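Local coordinates for protein adenosine deaminase (Burkholderia ambifaria, PDB 4GXW) that is a zinc-binding amidohydrolase of the adenosine and AMP deaminase family, and probably hydrolyses the amino group off a purine such as adenosine or adenine, at residues G40-Q52 with I58-G70. Sequence-based numbering, arbitrary orientation.
Sequences GAVRHDTFVALAQ and IERAEIDAFYARG
The Y67 ring has the H44 ring over one face. H44 turns its edge to that face, with the planes at 78°, and H44 CA also sits over it in a CH-pi contact, 4.1 Å from the centroid of the Y67 ring. At its edge Y67 meets F47. The edge of Y67 points at the face of F47 in an offset edge-to-face pair, Y67 CE1 lying 3.7 Å from F47 CD2. CG of F47 is anti to the backbone N (chi1 -161°), and from there its ring reaches the second segment and touches both Y67 and F66. F66 meets it obliquely, F47 CZ lying 3.7 Å from F66 CD2. The Y67 hydroxyl donates a short hydrogen bond to V42 O, 2.6 Å from OH to O, arriving from above the carbonyl plane. V42 O is also hydrogen-bonded to T304 OG1. The two segments form a helical hairpin beside the TIM-barrel core of the deaminase fold, and their short helices run roughly antiparallel at 145°. The V42 side chain lies about 9 Å from that of the zinc ligand H37, which places the start of 40-52 beside the metal site. The I63 side chain is a knob among H44, F47, V48 and A51, its CD1 4.0 Å from A51 CB. H44 is held at both nitrogens. ND1 gives an almost straight, in-plane bond to D45 OD1 (2.9 Å), and NE2 a weak one to D64 OD1 (3.4 Å). One face of the R60 guanidinium lies against H44 CE1 and V48 CG2. F47 also touches L83 and L87 of helix 77-87.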
loop_
_atom_site.group_PDB
_atom_site.type_symbol
_atom_site.label_atom_id
_atom_site.label_comp_id
_atom_site.label_asym_id
_atom_site.label_seq_id
_atom_site.Cartn_x
_atom_site.Cartn_y
_atom_site.Cartn_z
ATOM N N GLY A 40 -4.464 -1.684 8.400
ATOM C CA GLY A 40 -3.634 -2.872 8.245
ATOM C C GLY A 40 -2.211 -2.697 8.763
ATOM O O GLY A 40 -1.340 -3.552 8.538
ATOM N N ALA A 41 -1.975 -1.576 9.445
ATOM C CA ALA A 41 -0.661 -1.230 9.981
ATOM C C ALA A 41 -0.706 -1.013 11.490
ATOM O O ALA A 41 0.198 -0.408 12.052
ATOM C CB ALA A 41 -0.109 0.012 9.290
ATOM N N VAL A 42 -1.759 -1.489 12.147
ATOM C CA VAL A 42 -1.840 -1.365 13.596
ATOM C C VAL A 42 -0.925 -2.387 14.270
ATOM O O VAL A 42 -0.995 -3.583 13.971
ATOM C CB VAL A 42 -3.300 -1.537 14.082
ATOM C CG1 VAL A 42 -3.379 -1.429 15.589
ATOM C CG2 VAL A 42 -4.201 -0.493 13.417
ATOM N N ARG A 43 -0.069 -1.918 15.174
ATOM C CA ARG A 43 0.831 -2.820 15.893
ATOM C C ARG A 43 0.025 -3.755 16.789
ATOM O O ARG A 43 -0.971 -3.338 17.388
ATOM C CB ARG A 43 1.816 -2.024 16.747
ATOM C CG ARG A 43 2.736 -1.100 15.965
ATOM C CD ARG A 43 3.585 -0.280 16.920
ATOM N NE ARG A 43 4.311 0.785 16.238
ATOM C CZ ARG A 43 4.845 1.830 16.852
ATOM N NH1 ARG A 43 4.758 1.954 18.174
ATOM N NH2 ARG A 43 5.464 2.760 16.146
ATOM N N HIS A 44 0.464 -5.007 16.888
ATOM C CA HIS A 44 -0.234 -5.988 17.715
ATOM C C HIS A 44 -0.528 -5.458 19.117
ATOM O O HIS A 44 -1.649 -5.579 19.611
ATOM C CB HIS A 44 0.575 -7.283 17.800
ATOM C CG HIS A 44 -0.009 -8.300 18.731
ATOM N ND1 HIS A 44 0.253 -8.305 20.085
ATOM C CD2 HIS A 44 -0.848 -9.337 18.507
ATOM C CE1 HIS A 44 -0.395 -9.307 20.652
ATOM N NE2 HIS A 44 -1.073 -9.947 19.718
ATOM N N ASP A 45 0.464 -4.842 19.751
ATOM C CA ASP A 45 0.272 -4.383 21.123
ATOM C C ASP A 45 -0.641 -3.150 21.233
ATOM O O ASP A 45 -1.285 -2.926 22.263
ATOM C CB ASP A 45 1.620 -4.158 21.811
ATOM C CG ASP A 45 2.400 -5.449 21.999
ATOM O OD1 ASP A 45 1.849 -6.543 21.739
ATOM O OD2 ASP A 45 3.574 -5.375 22.417
ATOM N N THR A 46 -0.710 -2.361 20.172
ATOM C CA THR A 46 -1.667 -1.262 20.144
ATOM C C THR A 46 -3.088 -1.794 19.946
ATOM O O THR A 46 -4.038 -1.278 20.537
ATOM C CB THR A 46 -1.294 -0.221 19.075
ATOM O OG1 THR A 46 -0.023 0.337 19.426
ATOM C CG2 THR A 46 -2.330 0.888 19.007
ATOM N N PHE A 47 -3.214 -2.841 19.131
ATOM C CA PHE A 47 -4.485 -3.543 18.945
ATOM C C PHE A 47 -4.984 -4.050 20.305
ATOM O O PHE A 47 -6.161 -3.890 20.647
ATOM C CB PHE A 47 -4.297 -4.698 17.951
ATOM C CG PHE A 47 -5.582 -5.212 17.341
ATOM C CD1 PHE A 47 -6.432 -6.037 18.061
ATOM C CD2 PHE A 47 -5.912 -4.903 16.027
ATOM C CE1 PHE A 47 -7.608 -6.519 17.492
ATOM C CE2 PHE A 47 -7.084 -5.382 15.455
ATOM C CZ PHE A 47 -7.929 -6.189 16.186
ATOM N N VAL A 48 -4.080 -4.650 21.080
ATOM C CA VAL A 48 -4.388 -5.104 22.435
ATOM C C VAL A 48 -4.882 -3.966 23.330
ATOM O O VAL A 48 -5.908 -4.099 24.001
ATOM C CB VAL A 48 -3.162 -5.795 23.066
ATOM C CG1 VAL A 48 -3.358 -6.009 24.563
ATOM C CG2 VAL A 48 -2.898 -7.112 22.359
ATOM N N ALA A 49 -4.166 -2.844 23.321
ATOM C CA ALA A 49 -4.520 -1.697 24.156
ATOM C C ALA A 49 -5.895 -1.158 23.797
ATOM O O ALA A 49 -6.701 -0.848 24.679
ATOM C CB ALA A 49 -3.476 -0.602 24.025
ATOM N N LEU A 50 -6.157 -1.040 22.498
ATOM C CA LEU A 50 -7.453 -0.571 22.028
ATOM C C LEU A 50 -8.585 -1.517 22.438
ATOM O O LEU A 50 -9.652 -1.079 22.872
ATOM C CB LEU A 50 -7.433 -0.399 20.509
ATOM C CG LEU A 50 -6.565 0.744 19.982
ATOM C CD1 LEU A 50 -6.487 0.686 18.463
ATOM C CD2 LEU A 50 -7.150 2.072 20.431
ATOM N N ALA A 51 -8.347 -2.817 22.312
ATOM C CA ALA A 51 -9.349 -3.818 22.669
ATOM C C ALA A 51 -9.679 -3.788 24.160
ATOM O O ALA A 51 -10.847 -3.851 24.559
ATOM C CB ALA A 51 -8.876 -5.200 22.261
ATOM N N GLN A 52 -8.641 -3.700 24.984
ATOM C CA GLN A 52 -8.815 -3.715 26.430
ATOM C C GLN A 52 -9.560 -2.476 26.909
ATOM O O GLN A 52 -10.400 -2.559 27.805
ATOM C CB GLN A 52 -7.461 -3.842 27.132
ATOM C CG GLN A 52 -6.776 -5.181 26.887
ATOM C CD GLN A 52 -5.344 -5.214 27.384
ATOM O OE1 GLN A 52 -4.707 -4.175 27.557
ATOM N NE2 GLN A 52 -4.828 -6.418 27.611
ATOM N N ILE A 58 -13.400 -9.336 21.983
ATOM C CA ILE A 58 -12.264 -9.988 21.351
ATOM C C ILE A 58 -11.219 -10.235 22.441
ATOM O O ILE A 58 -10.645 -9.284 22.977
ATOM C CB ILE A 58 -11.633 -9.082 20.262
ATOM C CG1 ILE A 58 -12.697 -8.534 19.305
ATOM C CG2 ILE A 58 -10.562 -9.830 19.487
ATOM C CD1 ILE A 58 -12.246 -7.323 18.516
ATOM N N GLU A 59 -10.982 -11.499 22.784
ATOM C CA GLU A 59 -10.003 -11.819 23.823
ATOM C C GLU A 59 -8.598 -11.933 23.244
ATOM O O GLU A 59 -8.426 -11.944 22.020
ATOM C CB GLU A 59 -10.383 -13.102 24.574
ATOM C CG GLU A 59 -10.181 -14.406 23.799
ATOM C CD GLU A 59 -11.253 -14.655 22.752
ATOM O OE1 GLU A 59 -12.130 -13.784 22.566
ATOM O OE2 GLU A 59 -11.220 -15.728 22.110
ATOM N N ARG A 60 -7.605 -12.015 24.129
ATOM C CA ARG A 60 -6.199 -12.104 23.727
ATOM C C ARG A 60 -5.953 -13.126 22.621
ATOM O O ARG A 60 -5.112 -12.905 21.760
ATOM C CB ARG A 60 -5.289 -12.416 24.923
ATOM C CG ARG A 60 -4.350 -11.270 25.326
ATOM C CD ARG A 60 -3.831 -10.494 24.113
ATOM N NE ARG A 60 -2.490 -10.894 23.690
ATOM C CZ ARG A 60 -1.372 -10.303 24.101
ATOM N NH1 ARG A 60 -0.192 -10.722 23.661
ATOM N NH2 ARG A 60 -1.432 -9.292 24.958
ATOM N N ALA A 61 -6.698 -14.230 22.638
ATOM C CA ALA A 61 -6.530 -15.282 21.634
ATOM C C ALA A 61 -7.308 -15.043 20.332
ATOM O O ALA A 61 -6.939 -15.564 19.279
ATOM C CB ALA A 61 -6.875 -16.646 22.224
ATOM N N GLU A 62 -8.389 -14.271 20.404
ATOM C CA GLU A 62 -9.136 -13.912 19.201
ATOM C C GLU A 62 -8.333 -12.863 18.438
ATOM O O GLU A 62 -8.418 -12.766 17.214
ATOM C CB GLU A 62 -10.524 -13.373 19.555
ATOM C CG GLU A 62 -11.686 -14.263 19.149
ATOM C CD GLU A 62 -13.004 -13.797 19.738
ATOM O OE1 GLU A 62 -13.239 -12.574 19.781
ATOM O OE2 GLU A 62 -13.801 -14.653 20.181
ATOM N N ILE A 63 -7.534 -12.095 19.175
ATOM C CA ILE A 63 -6.636 -11.108 18.582
ATOM C C ILE A 63 -5.521 -11.797 17.797
ATOM O O ILE A 63 -4.925 -11.213 16.891
ATOM C CB ILE A 63 -6.036 -10.187 19.678
ATOM C CG1 ILE A 63 -7.129 -9.292 20.268
ATOM C CG2 ILE A 63 -4.903 -9.316 19.132
ATOM C CD1 ILE A 63 -6.695 -8.519 21.495
ATOM N N ASP A 64 -5.245 -13.053 18.130
ATOM C CA ASP A 64 -4.090 -13.724 17.541
ATOM C C ASP A 64 -4.400 -14.571 16.308
ATOM O O ASP A 64 -3.503 -14.870 15.525
ATOM C CB ASP A 64 -3.318 -14.495 18.608
ATOM C CG ASP A 64 -2.804 -13.584 19.705
ATOM O OD1 ASP A 64 -3.308 -12.444 19.797
ATOM O OD2 ASP A 64 -1.906 -13.992 20.468
ATOM N N ALA A 65 -5.662 -14.939 16.123
ATOM C CA ALA A 65 -6.090 -15.465 14.833
ATOM C C ALA A 65 -6.130 -14.290 13.858
ATOM O O ALA A 65 -5.899 -14.455 12.658
ATOM C CB ALA A 65 -7.449 -16.128 14.938
ATOM N N PHE A 66 -6.426 -13.107 14.396
ATOM C CA PHE A 66 -6.393 -11.862 13.630
ATOM C C PHE A 66 -4.990 -11.591 13.085
ATOM O O PHE A 66 -4.833 -11.171 11.937
ATOM C CB PHE A 66 -6.842 -10.678 14.500
ATOM C CG PHE A 66 -8.337 -10.501 14.581
ATOM C CD1 PHE A 66 -9.174 -11.081 13.639
ATOM C CD2 PHE A 66 -8.904 -9.738 15.596
ATOM C CE1 PHE A 66 -10.549 -10.909 13.712
ATOM C CE2 PHE A 66 -10.277 -9.563 15.673
ATOM C CZ PHE A 66 -11.099 -10.152 14.731
ATOM N N TYR A 67 -3.973 -11.837 13.910
ATOM C CA TYR A 67 -2.583 -11.549 13.545
ATOM C C TYR A 67 -1.797 -12.756 13.034
ATOM O O TYR A 67 -0.626 -12.630 12.671
ATOM C CB TYR A 67 -1.837 -10.885 14.712
ATOM C CG TYR A 67 -2.057 -9.385 14.780
ATOM C CD1 TYR A 67 -3.204 -8.860 15.358
ATOM C CD2 TYR A 67 -1.126 -8.498 14.248
ATOM C CE1 TYR A 67 -3.416 -7.496 15.418
ATOM C CE2 TYR A 67 -1.327 -7.125 14.302
ATOM C CZ TYR A 67 -2.479 -6.631 14.883
ATOM O OH TYR A 67 -2.707 -5.276 14.945
ATOM N N ALA A 68 -2.438 -13.920 13.002
ATOM C CA ALA A 68 -1.809 -15.111 12.437
ATOM C C ALA A 68 -1.780 -15.026 10.915
ATOM O O ALA A 68 -2.802 -14.764 10.279
ATOM C CB ALA A 68 -2.543 -16.366 12.883
ATOM N N ARG A 69 -0.601 -15.246 10.342
ATOM C CA ARG A 69 -0.411 -15.168 8.900
ATOM C C ARG A 69 0.081 -16.513 8.368
ATOM O O ARG A 69 1.279 -16.812 8.416
ATOM C CB ARG A 69 0.580 -14.051 8.566
ATOM C CG ARG A 69 0.803 -13.819 7.085
ATOM C CD ARG A 69 -0.459 -13.335 6.401
ATOM N NE ARG A 69 -0.180 -12.896 5.038
ATOM C CZ ARG A 69 -1.091 -12.396 4.210
ATOM N NH1 ARG A 69 -2.351 -12.269 4.602
ATOM N NH2 ARG A 69 -0.737 -12.015 2.987
ATOM N N GLY A 70 -0.853 -17.317 7.864
ATOM C CA GLY A 70 -0.574 -18.692 7.480
ATOM C C GLY A 70 -0.173 -18.893 6.030
ATOM O O GLY A 70 0.028 -17.927 5.294
#